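Local coordinates for lipid binding protein LpqN (PDB 6E5F) that takes part in mycobacterial cell envelope biogenesis, interacts with the periplasmic loops of the mycolate transporters MmpL3 and MmpL11 and binds a dodecyl trehaloside, at residues Asn58-Asp63 / Leu145-Gly150; Ala62-Asp67 / Ala135-Phe140; Leu87-Pro90 / Arg94-Pro97; Pro83-Pro88 / Ala123-Leu128. One frame throughout, in Å; residues are numbered along the deposited sequence.

Contact 1: residues Asn58-Asp63 / Leu145-Gly150; sequences NYTIAD and LKNLPG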
loop_
_atom_site.group_PDB
_atom_site.type_symbol
_atom_site.label_atom_id
_atom_site.label_comp_id
_atom_site.label_asym_id
_atom_site.label_seq_id
_atom_site.Cartn_x
_atom_site.Cartn_y
_atom_site.Cartn_z
ATOM N N ASN A 58 -4.377 8.163 15.922
ATOM C CA ASN A 58 -3.041 8.143 15.351
ATOM C C ASN A 58 -2.953 9.114 14.181
ATOM O O ASN A 58 -3.859 9.186 13.347
ATOM C CB ASN A 58 -2.684 6.735 14.871
ATOM C CG ASN A 58 -2.724 5.719 15.986
ATOM O OD1 ASN A 58 -1.801 5.634 16.797
ATOM N ND2 ASN A 58 -3.794 4.938 16.035
ATOM N N TYR A 59 -1.851 9.854 14.130
ATOM C CA TYR A 59 -1.606 10.768 13.025
ATOM C C TYR A 59 -1.291 9.963 11.770
ATOM O O TYR A 59 -0.499 9.016 11.812
ATOM C CB TYR A 59 -0.433 11.678 13.379
ATOM C CG TYR A 59 -0.404 12.991 12.630
ATOM C CD1 TYR A 59 -1.284 14.017 12.952
ATOM C CD2 TYR A 59 0.518 13.211 11.622
ATOM C CE1 TYR A 59 -1.255 15.222 12.275
ATOM C CE2 TYR A 59 0.556 14.410 10.940
ATOM C CZ TYR A 59 -0.334 15.413 11.273
ATOM O OH TYR A 59 -0.312 16.619 10.607
ATOM N N THR A 60 -1.908 10.338 10.652
ATOM C CA THR A 60 -1.766 9.608 9.402
ATOM C C THR A 60 -1.063 10.465 8.354
ATOM O O THR A 60 -0.843 11.668 8.525
ATOM C CB THR A 60 -3.137 9.187 8.860
ATOM O OG1 THR A 60 -3.882 10.355 8.485
ATOM C CG2 THR A 60 -3.911 8.397 9.902
ATOM N N ILE A 61 -0.712 9.818 7.240
ATOM C CA ILE A 61 -0.169 10.546 6.099
ATOM C C ILE A 61 -1.188 11.553 5.587
ATOM O O ILE A 61 -0.836 12.671 5.192
ATOM C CB ILE A 61 0.279 9.559 5.005
ATOM C CG1 ILE A 61 1.487 8.747 5.482
ATOM C CG2 ILE A 61 0.595 10.307 3.712
ATOM C CD1 ILE A 61 1.827 7.548 4.605
ATOM N N ALA A 62 -2.468 11.178 5.582
ATOM C CA ALA A 62 -3.507 12.110 5.157
ATOM C C ALA A 62 -3.550 13.335 6.061
ATOM O O ALA A 62 -3.726 14.462 5.582
ATOM C CB ALA A 62 -4.863 11.407 5.141
ATOM N N ASP A 63 -3.404 13.139 7.373
ATOM C CA ASP A 63 -3.344 14.275 8.285
ATOM C C ASP A 63 -2.140 15.155 7.969
ATOM O O ASP A 63 -2.246 16.388 7.943
ATOM C CB ASP A 63 -3.256 13.776 9.728
ATOM C CG ASP A 63 -4.491 12.998 10.164
ATOM O OD1 ASP A 63 -5.605 13.327 9.708
ATOM O OD2 ASP A 63 -4.343 12.064 10.976
ATOM N N LEU A 145 -3.426 2.169 9.393
ATOM C CA LEU A 145 -3.815 0.838 9.853
ATOM C C LEU A 145 -4.093 0.835 11.347
ATOM O O LEU A 145 -5.025 0.172 11.811
ATOM C CB LEU A 145 -2.738 -0.190 9.517
ATOM C CG LEU A 145 -2.421 -0.516 8.054
ATOM C CD1 LEU A 145 -2.048 -1.990 7.916
ATOM C CD2 LEU A 145 -3.549 -0.156 7.106
ATOM N N LYS A 146 -3.289 1.565 12.123
ATOM C CA LYS A 146 -3.484 1.576 13.568
ATOM C C LYS A 146 -4.826 2.173 13.967
ATOM O O LYS A 146 -5.286 1.936 15.090
ATOM C CB LYS A 146 -2.331 2.315 14.248
ATOM C CG LYS A 146 -1.009 1.562 14.190
ATOM C CD LYS A 146 0.146 2.397 14.722
ATOM C CE LYS A 146 0.028 2.654 16.215
ATOM N NZ LYS A 146 1.104 3.561 16.708
ATOM N N ASN A 147 -5.472 2.926 13.075
ATOM C CA ASN A 147 -6.786 3.495 13.335
ATOM C C ASN A 147 -7.928 2.569 12.928
ATOM O O ASN A 147 -9.093 2.908 13.163
ATOM C CB ASN A 147 -6.946 4.834 12.604
ATOM C CG ASN A 147 -6.090 5.935 13.201
ATOM O OD1 ASN A 147 -5.656 5.851 14.348
ATOM N ND2 ASN A 147 -5.852 6.986 12.419
ATOM N N LEU A 148 -7.630 1.422 12.321
ATOM C CA LEU A 148 -8.677 0.490 11.933
ATOM C C LEU A 148 -9.380 -0.052 13.177
ATOM O O LEU A 148 -8.751 -0.233 14.224
ATOM C CB LEU A 148 -8.072 -0.674 11.152
ATOM C CG LEU A 148 -8.455 -0.914 9.686
ATOM C CD1 LEU A 148 -9.000 0.321 8.985
ATOM C CD2 LEU A 148 -7.243 -1.443 8.938
ATOM N N PRO A 149 -10.684 -0.328 13.090
ATOM C CA PRO A 149 -11.413 -0.842 14.261
ATOM C C PRO A 149 -10.819 -2.145 14.768
ATOM O O PRO A 149 -10.740 -3.138 14.040
ATOM C CB PRO A 149 -12.837 -1.047 13.728
ATOM C CG PRO A 149 -12.939 -0.166 12.544
ATOM C CD PRO A 149 -11.576 -0.142 11.931
ATOM N N GLY A 150 -10.410 -2.139 16.032
ATOM C CA GLY A 150 -9.853 -3.334 16.640
ATOM C C GLY A 150 -8.582 -3.820 15.984
ATOM O O GLY A 150 -8.295 -5.021 16.013
#
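Asn147 OD1 is gripped by two N-H groups of one residue, Asn58. The side-chain amide gives the shorter bond, Asn58 ND2 to Asn147 OD1 at 2.7 Å, with the donor tilted from the carbonyl plane. The backbone amide gives the other: Asn58 N lies 3.1 Å from Asn147 OD1, in the carbonyl plane and on a lone pair. The other half of the Asn147 amide returns a bond. Asn147 ND2 donates to Asn58 O at 3.1 Å, nearly straight at 170°, with the acceptor in the amide plane. The amide of Asn147 thus pairs with both the N-H and the C=O of Asn58, which fixes its rotation. Asn58 CG stands beside its own backbone N (chi1 -59°), and this brings ND2 and N to the same oxygen. The two side chains run past each other in opposite directions, their amide planes 28° apart. Lys146 crosses Asn58 at about a right angle, its CB 3.5 Å from Asn58 ND2, while its NZ forms a salt bridge with Asp156 OD1. Thr60 CG2 rests against Asn147 ND2. Thr60 is also the N-cap of helix 61-66 and forms a capping box with Asp63. The contact lies at the surface, joining the lead-in to helix 61-66 to the turn after helix 143-146. Leu145, near the end of helix 143-146, and Leu148 in the turn pack on strands 165-176 and 179-192.

Contact 2: residues Ala62-Asp67 / Ala135-Phe140; sequences ADYIRD and AKVLQF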
loop_
_atom_site.group_PDB
_atom_site.type_symbol
_atom_site.label_atom_id
_atom_site.label_comp_id
_atom_site.label_asym_id
_atom_site.label_seq_id
_atom_site.Cartn_x
_atom_site.Cartn_y
_atom_site.Cartn_z
ATOM N N ALA A 62 -2.468 11.178 5.582
ATOM C CA ALA A 62 -3.507 12.110 5.157
ATOM C C ALA A 62 -3.550 13.335 6.061
ATOM O O ALA A 62 -3.726 14.462 5.582
ATOM C CB ALA A 62 -4.863 11.407 5.141
ATOM N N ASP A 63 -3.404 13.139 7.373
ATOM C CA ASP A 63 -3.344 14.275 8.285
ATOM C C ASP A 63 -2.140 15.155 7.969
ATOM O O ASP A 63 -2.246 16.388 7.943
ATOM C CB ASP A 63 -3.256 13.776 9.728
ATOM C CG ASP A 63 -4.491 12.998 10.164
ATOM O OD1 ASP A 63 -5.605 13.327 9.708
ATOM O OD2 ASP A 63 -4.343 12.064 10.976
ATOM N N TYR A 64 -0.987 14.531 7.728
ATOM C CA TYR A 64 0.225 15.272 7.400
ATOM C C TYR A 64 0.028 16.125 6.152
ATOM O O TYR A 64 0.430 17.295 6.118
ATOM C CB TYR A 64 1.376 14.278 7.220
ATOM C CG TYR A 64 2.657 14.878 6.704
ATOM C CD1 TYR A 64 3.339 15.844 7.429
ATOM C CD2 TYR A 64 3.193 14.470 5.491
ATOM C CE1 TYR A 64 4.514 16.399 6.952
ATOM C CE2 TYR A 64 4.362 15.013 5.012
ATOM C CZ TYR A 64 5.019 15.975 5.744
ATOM O OH TYR A 64 6.188 16.512 5.250
ATOM N N ILE A 65 -0.612 15.565 5.123
ATOM C CA ILE A 65 -0.879 16.316 3.900
ATOM C C ILE A 65 -1.833 17.470 4.182
ATOM O O ILE A 65 -1.625 18.600 3.723
ATOM C CB ILE A 65 -1.427 15.372 2.816
ATOM C CG1 ILE A 65 -0.352 14.374 2.389
ATOM C CG2 ILE A 65 -1.929 16.174 1.627
ATOM C CD1 ILE A 65 -0.876 13.211 1.568
ATOM N N ARG A 66 -2.903 17.198 4.931
ATOM C CA ARG A 66 -3.910 18.217 5.206
ATOM C C ARG A 66 -3.324 19.388 5.986
ATOM O O ARG A 66 -3.714 20.542 5.774
ATOM C CB ARG A 66 -5.064 17.585 5.987
ATOM C CG ARG A 66 -6.158 18.555 6.409
ATOM C CD ARG A 66 -7.079 17.941 7.461
ATOM N NE ARG A 66 -6.417 17.812 8.762
ATOM C CZ ARG A 66 -6.286 16.677 9.450
ATOM N NH1 ARG A 66 -5.663 16.692 10.621
ATOM N NH2 ARG A 66 -6.783 15.534 8.991
ATOM N N ASP A 67 -2.386 19.114 6.889
ATOM C CA ASP A 67 -1.905 20.113 7.833
ATOM C C ASP A 67 -0.736 20.932 7.306
ATOM O O ASP A 67 -0.226 21.791 8.033
ATOM C CB ASP A 67 -1.502 19.441 9.150
ATOM C CG ASP A 67 -2.689 18.876 9.905
ATOM O OD1 ASP A 67 -3.823 19.337 9.663
ATOM O OD2 ASP A 67 -2.490 17.971 10.740
ATOM N N ALA A 135 10.812 11.864 4.574
ATOM C CA ALA A 135 10.979 11.111 5.809
ATOM C C ALA A 135 9.729 11.163 6.676
ATOM O O ALA A 135 9.439 10.204 7.397
ATOM C CB ALA A 135 12.183 11.631 6.591
ATOM N N LYS A 136 8.976 12.265 6.628
ATOM C CA LYS A 136 7.766 12.346 7.438
ATOM C C LYS A 136 6.666 11.448 6.886
ATOM O O LYS A 136 5.833 10.953 7.650
ATOM C CB LYS A 136 7.281 13.793 7.554
ATOM C CG LYS A 136 8.257 14.731 8.273
ATOM C CD LYS A 136 8.529 14.332 9.729
ATOM C CE LYS A 136 7.460 14.847 10.678
ATOM N NZ LYS A 136 7.838 14.632 12.107
ATOM N N VAL A 137 6.640 11.221 5.573
ATOM C CA VAL A 137 5.674 10.280 5.013
ATOM C C VAL A 137 5.878 8.906 5.628
ATOM O O VAL A 137 4.924 8.244 6.046
ATOM C CB VAL A 137 5.776 10.242 3.478
ATOM C CG1 VAL A 137 4.833 9.189 2.901
ATOM C CG2 VAL A 137 5.469 11.607 2.892
ATOM N N LEU A 138 7.128 8.456 5.681
ATOM C CA LEU A 138 7.445 7.171 6.303
ATOM C C LEU A 138 7.098 7.185 7.785
ATOM O O LEU A 138 6.568 6.208 8.324
ATOM C CB LEU A 138 8.935 6.868 6.122
ATOM C CG LEU A 138 9.440 6.677 4.688
ATOM C CD1 LEU A 138 10.948 6.816 4.622
ATOM C CD2 LEU A 138 9.018 5.317 4.158
ATOM N N GLN A 139 7.399 8.297 8.465
ATOM C CA GLN A 139 7.131 8.385 9.895
ATOM C C GLN A 139 5.658 8.149 10.208
ATOM O O GLN A 139 5.326 7.489 11.197
ATOM C CB GLN A 139 7.591 9.740 10.434
ATOM C CG GLN A 139 7.437 9.887 11.935
ATOM C CD GLN A 139 8.026 11.184 12.461
ATOM O OE1 GLN A 139 8.664 11.936 11.725
ATOM N NE2 GLN A 139 7.812 11.453 13.743
ATOM N N PHE A 140 4.756 8.667 9.377
ATOM C CA PHE A 140 3.326 8.601 9.651
ATOM C C PHE A 140 2.621 7.464 8.921
ATOM O O PHE A 140 1.405 7.302 9.087
ATOM C CB PHE A 140 2.666 9.942 9.312
ATOM C CG PHE A 140 3.230 11.097 10.084
ATOM C CD1 PHE A 140 3.439 10.999 11.451
ATOM C CD2 PHE A 140 3.572 12.273 9.442
ATOM C CE1 PHE A 140 3.964 12.054 12.162
ATOM C CE2 PHE A 140 4.098 13.332 10.150
ATOM C CZ PHE A 140 4.293 13.225 11.512
#
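Lys136 sets its CB over one face of the Tyr64 ring. This is a CH-pi contact, with Lys136 CB 4.0 Å from the ring centroid. CB is closest to the phenol end, 3.6 Å from Tyr64 CZ. The lysine chain then bends twice and leads away, so that Lys136 NZ donates to Gln139 OE1 within its own helix. Val137, one residue on, touches the same ring more lightly, its CG2 lying 4.2 Å from Tyr64 CE2. These are two short helices packed by their side chains; the axes of 62-66 and 135-140 approach to 10.1 Å, with N-to-C directions 140° apart. The Tyr64 side chain bridges the gap: its CG is anti to the backbone N (chi1 173°), and the ring reaches across to helix 134-140. Tyr64 OH is bonded by Asp133 N, just before that helix. The other helix, 61-66, also carries a salt-bridge network in which Arg66 bridges to Asp63 and, by weaker bonds, to Asp67. Phe140 comes last and meets the root of the tyrosine. Its CD2 lies 3.7 Å from Tyr64 CB, and the two rings are oblique, with planes at 49° and centroids 5.6 Å apart. Tyr59 packs edge-to-face with Phe140, while Val137 also touches Val189 of strand 179-192.

Contact 3: residues Leu87-Pro90 / Arg94-Pro97; sequences LPVP and RLLP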
loop_
_atom_site.group_PDB
_atom_site.type_symbol
_atom_site.label_atom_id
_atom_site.label_comp_id
_atom_site.label_asym_id
_atom_site.label_seq_id
_atom_site.Cartn_x
_atom_site.Cartn_y
_atom_site.Cartn_z
ATOM N N LEU A 87 5.158 -3.874 -10.872
ATOM C CA LEU A 87 4.736 -4.852 -9.875
ATOM C C LEU A 87 4.565 -6.217 -10.539
ATOM O O LEU A 87 4.006 -6.307 -11.636
ATOM C CB LEU A 87 3.394 -4.450 -9.265
ATOM C CG LEU A 87 3.285 -3.577 -8.007
ATOM C CD1 LEU A 87 4.571 -3.505 -7.190
ATOM C CD2 LEU A 87 2.785 -2.182 -8.362
ATOM N N PRO A 88 5.011 -7.294 -9.902
ATOM C CA PRO A 88 4.795 -8.626 -10.470
ATOM C C PRO A 88 3.385 -9.126 -10.195
ATOM O O PRO A 88 2.702 -8.683 -9.269
ATOM C CB PRO A 88 5.822 -9.485 -9.727
ATOM C CG PRO A 88 5.899 -8.847 -8.380
ATOM C CD PRO A 88 5.754 -7.362 -8.628
ATOM N N VAL A 89 2.958 -10.066 -11.031
ATOM C CA VAL A 89 1.703 -10.784 -10.819
ATOM C C VAL A 89 2.062 -12.197 -10.378
ATOM O O VAL A 89 2.413 -13.033 -11.222
ATOM C CB VAL A 89 0.838 -10.798 -12.089
ATOM C CG1 VAL A 89 -0.447 -11.579 -11.839
ATOM C CG2 VAL A 89 0.524 -9.383 -12.533
ATOM N N PRO A 90 2.008 -12.510 -9.084
ATOM C CA PRO A 90 2.392 -13.852 -8.638
ATOM C C PRO A 90 1.515 -14.923 -9.270
ATOM O O PRO A 90 0.411 -14.662 -9.753
ATOM C CB PRO A 90 2.190 -13.798 -7.117
ATOM C CG PRO A 90 2.234 -12.344 -6.773
ATOM C CD PRO A 90 1.644 -11.636 -7.954
ATOM N N ARG A 94 -4.319 -12.771 -10.495
ATOM C CA ARG A 94 -4.616 -12.110 -11.758
ATOM C C ARG A 94 -4.530 -10.600 -11.584
ATOM O O ARG A 94 -4.809 -10.061 -10.510
ATOM C CB ARG A 94 -5.993 -12.519 -12.318
ATOM C CG ARG A 94 -7.201 -11.777 -11.746
ATOM C CD ARG A 94 -8.396 -11.855 -12.699
ATOM N NE ARG A 94 -9.354 -10.774 -12.473
ATOM C CZ ARG A 94 -10.471 -10.881 -11.756
ATOM N NH1 ARG A 94 -10.801 -12.030 -11.180
ATOM N NH2 ARG A 94 -11.264 -9.828 -11.618
ATOM N N LEU A 95 -4.151 -9.927 -12.664
ATOM C CA LEU A 95 -3.972 -8.483 -12.643
ATOM C C LEU A 95 -5.324 -7.778 -12.608
ATOM O O LEU A 95 -6.257 -8.148 -13.326
ATOM C CB LEU A 95 -3.209 -8.056 -13.898
ATOM C CG LEU A 95 -2.666 -6.632 -13.977
ATOM C CD1 LEU A 95 -1.805 -6.304 -12.771
ATOM C CD2 LEU A 95 -1.867 -6.462 -15.261
ATOM N N LEU A 96 -5.423 -6.749 -11.756
ATOM C CA LEU A 96 -6.604 -5.898 -11.708
ATOM C C LEU A 96 -6.305 -4.597 -12.430
ATOM O O LEU A 96 -5.295 -3.951 -12.122
ATOM C CB LEU A 96 -6.968 -5.587 -10.258
ATOM C CG LEU A 96 -7.490 -6.736 -9.391
ATOM C CD1 LEU A 96 -7.753 -6.240 -7.978
ATOM C CD2 LEU A 96 -8.746 -7.341 -9.988
ATOM N N PRO A 97 -7.124 -4.167 -13.384
ATOM C CA PRO A 97 -6.880 -2.872 -14.024
ATOM C C PRO A 97 -7.158 -1.734 -13.055
ATOM O O PRO A 97 -7.755 -1.911 -11.994
ATOM C CB PRO A 97 -7.867 -2.866 -15.194
ATOM C CG PRO A 97 -8.989 -3.722 -14.723
ATOM C CD PRO A 97 -8.367 -4.793 -13.865
#
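Val89 lays its two methyl groups against the backbone and side chain of the strand that follows it, over Arg94 and Leu95. The contact is local: the chain leaves strand 84-86, passes through the loop Leu87-Pro90, turns, and enters strand 93-96 at the edge of the large antiparallel sheet. No hydrogen bond joins the two segments. The nearest pair of CA atoms, Val89 and Leu95, is 6.4 Å apart, and the contact is made by Val89 against Leu95 and the Arg94 backbone. Val89 CG1 lies anti to its own N (chi1 179°) and faces the strand backbone, 4.2 Å from Arg94 CA and 4.1 Å from Leu95 N. The arginine side chain touches Thr110 and Val108. Strand 93-96 pairs antiparallel with strand 106-109 through backbone bonds of Arg94 with Val108 and Leu96 with Gly106. Pro88 and Pro90, on either side of Val89 in sequence, pack on helix 210-223, where both touch Val219. The loop therefore links that helix to the edge strand at an exposed place. The side chains of Val89 and Leu95 cross at about a right angle. Val89 CG2 is 4.2 Å from Leu95 CB and 3.9 Å from Leu95 CD1.

Contact 4: residues Pro83-Pro88 / Ala123-Leu128; sequences PTIDLP and AILSKL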
loop_
_atom_site.group_PDB
_atom_site.type_symbol
_atom_site.label_atom_id
_atom_site.label_comp_id
_atom_site.label_asym_id
_atom_site.label_seq_id
_atom_site.Cartn_x
_atom_site.Cartn_y
_atom_site.Cartn_z
ATOM N N PRO A 83 6.846 7.990 -11.912
ATOM C CA PRO A 83 7.760 6.844 -11.980
ATOM C C PRO A 83 7.087 5.646 -12.632
ATOM O O PRO A 83 5.861 5.521 -12.650
ATOM C CB PRO A 83 8.091 6.563 -10.508
ATOM C CG PRO A 83 6.979 7.144 -9.750
ATOM C CD PRO A 83 6.477 8.321 -10.528
ATOM N N THR A 84 7.909 4.766 -13.191
ATOM C CA THR A 84 7.434 3.505 -13.744
ATOM C C THR A 84 7.617 2.437 -12.675
ATOM O O THR A 84 8.743 2.183 -12.235
ATOM C CB THR A 84 8.203 3.131 -15.008
ATOM O OG1 THR A 84 8.147 4.214 -15.948
ATOM C CG2 THR A 84 7.608 1.881 -15.650
ATOM N N ILE A 85 6.516 1.822 -12.259
ATOM C CA ILE A 85 6.514 0.856 -11.165
ATOM C C ILE A 85 6.066 -0.478 -11.743
ATOM O O ILE A 85 4.905 -0.631 -12.142
ATOM C CB ILE A 85 5.612 1.306 -10.015
ATOM C CG1 ILE A 85 6.127 2.630 -9.439
ATOM C CG2 ILE A 85 5.566 0.238 -8.927
ATOM C CD1 ILE A 85 5.140 3.344 -8.563
ATOM N N ASP A 86 6.987 -1.437 -11.796
ATOM C CA ASP A 86 6.720 -2.760 -12.361
ATOM C C ASP A 86 6.442 -3.712 -11.200
ATOM O O ASP A 86 7.361 -4.284 -10.610
ATOM C CB ASP A 86 7.903 -3.222 -13.206
ATOM C CG ASP A 86 7.681 -4.590 -13.824
ATOM O OD1 ASP A 86 6.708 -4.747 -14.590
ATOM O OD2 ASP A 86 8.488 -5.505 -13.552
ATOM N N LEU A 87 5.158 -3.874 -10.872
ATOM C CA LEU A 87 4.736 -4.852 -9.875
ATOM C C LEU A 87 4.565 -6.217 -10.539
ATOM O O LEU A 87 4.006 -6.307 -11.636
ATOM C CB LEU A 87 3.394 -4.450 -9.265
ATOM C CG LEU A 87 3.285 -3.577 -8.007
ATOM C CD1 LEU A 87 4.571 -3.505 -7.190
ATOM C CD2 LEU A 87 2.785 -2.182 -8.362
ATOM N N PRO A 88 5.011 -7.294 -9.902
ATOM C CA PRO A 88 4.795 -8.626 -10.470
ATOM C C PRO A 88 3.385 -9.126 -10.195
ATOM O O PRO A 88 2.702 -8.683 -9.269
ATOM C CB PRO A 88 5.822 -9.485 -9.727
ATOM C CG PRO A 88 5.899 -8.847 -8.380
ATOM C CD PRO A 88 5.754 -7.362 -8.628
ATOM N N ALA A 123 -3.024 -1.299 -5.282
ATOM C CA ALA A 123 -2.003 -0.259 -5.304
ATOM C C ALA A 123 -2.652 1.109 -5.476
ATOM O O ALA A 123 -3.670 1.250 -6.156
ATOM C CB ALA A 123 -1.022 -0.494 -6.458
ATOM N N ILE A 124 -2.051 2.109 -4.825
ATOM C CA ILE A 124 -2.428 3.507 -4.993
ATOM C C ILE A 124 -1.134 4.293 -5.153
ATOM O O ILE A 124 -0.160 4.043 -4.431
ATOM C CB ILE A 124 -3.195 4.025 -3.758
ATOM C CG1 ILE A 124 -4.395 3.129 -3.442
ATOM C CG2 ILE A 124 -3.649 5.453 -3.981
ATOM C CD1 ILE A 124 -4.775 3.134 -1.979
ATOM N N LEU A 125 -1.105 5.222 -6.094
ATOM C CA LEU A 125 0.055 6.080 -6.293
ATOM C C LEU A 125 -0.400 7.530 -6.263
ATOM O O LEU A 125 -1.334 7.910 -6.974
ATOM C CB LEU A 125 0.765 5.769 -7.608
ATOM C CG LEU A 125 2.083 6.528 -7.856
ATOM C CD1 LEU A 125 3.102 6.223 -6.760
ATOM C CD2 LEU A 125 2.649 6.175 -9.216
ATOM N N SER A 126 0.247 8.324 -5.414
ATOM C CA SER A 126 -0.059 9.735 -5.259
ATOM C C SER A 126 1.203 10.548 -5.505
ATOM O O SER A 126 2.320 10.077 -5.262
ATOM C CB SER A 126 -0.580 10.044 -3.854
ATOM O OG SER A 126 -1.690 9.226 -3.526
ATOM N N LYS A 127 1.015 11.767 -5.984
ATOM C CA LYS A 127 2.093 12.711 -6.229
ATOM C C LYS A 127 1.928 13.844 -5.230
ATOM O O LYS A 127 0.874 14.491 -5.193
ATOM C CB LYS A 127 2.020 13.244 -7.654
ATOM C CG LYS A 127 3.118 14.235 -8.011
ATOM C CD LYS A 127 2.936 14.727 -9.444
ATOM C CE LYS A 127 4.073 15.619 -9.890
ATOM N NZ LYS A 127 3.867 16.089 -11.290
ATOM N N LEU A 128 2.953 14.067 -4.413
ATOM C CA LEU A 128 2.942 15.119 -3.408
ATOM C C LEU A 128 3.948 16.187 -3.804
ATOM O O LEU A 128 5.106 15.877 -4.098
ATOM C CB LEU A 128 3.311 14.552 -2.035
ATOM C CG LEU A 128 2.455 13.382 -1.553
ATOM C CD1 LEU A 128 2.868 12.972 -0.142
ATOM C CD2 LEU A 128 0.980 13.723 -1.595
#
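This is a buried, wholly apolar contact between strand 84-86 of the small two-stranded sheet and strand 120-130 of the large antiparallel sheet. Ile85 and Leu125 make most of it, reaching toward each other tip to tip. Ile85 CD1 lies 3.8 Å from Leu125 CD2 and 4.0 Å from Leu125 CD1, so one methyl sits against both branches of the leucine. The isoleucine chain is extended at its end (chi2 165°), which carries CD1 outward to the meeting point. Pro83 adds a looser touch, with its CG 4.5 Å from Leu125 CD2. The backbones stay well apart, the nearest CA atoms, Pro83 and Leu125, being 9.6 Å from each other. This is side-chain packing between sheets, with no hydrogen bond between the segments. The chain belongs to the LpqN family of the Mog1p/PsbP clan, and the large antiparallel sheet is its core. Each strand is bonded within its own sheet: Thr84 and Asp86 bond to Thr227 and Thr225 of strand 225-227, and Ile124 bonds to Gln200 of strand 195-206. Other side chains extend the apolar layer. Pro83 also touches Phe197, Leu125 touches Tyr104, and Ala123 touches Leu201. The side chain of Ile85 is about 11 Å from the bound dodecyl trehaloside.

Contacts 1 and 2 both use helix 61-66 and share Ala62 and Asp63; their centres are 11 Å apart. Contact 2 reaches helix 134-140 and contact 1 the next helix, 143-146. Tyr59 ties them together: its OH probably bonds to Asp67 OD2. Contacts 3 and 4 start from one stretch, share Leu87 and Pro88, and have centres 13 Å apart. Both reach the large sheet, and both are nested along the chain inside the loops closed by contacts 1 and 2. Contacts 1 and 3 lie on opposite sides of the chain's centre, their own centres 27 Å apart. Leu128 touches Ile65 and Val137, linking strand 120-130 to the helices of contact 2. Contacts 1 and 2 thus join peripheral helices, and contact 4 packs the small sheet on the large one.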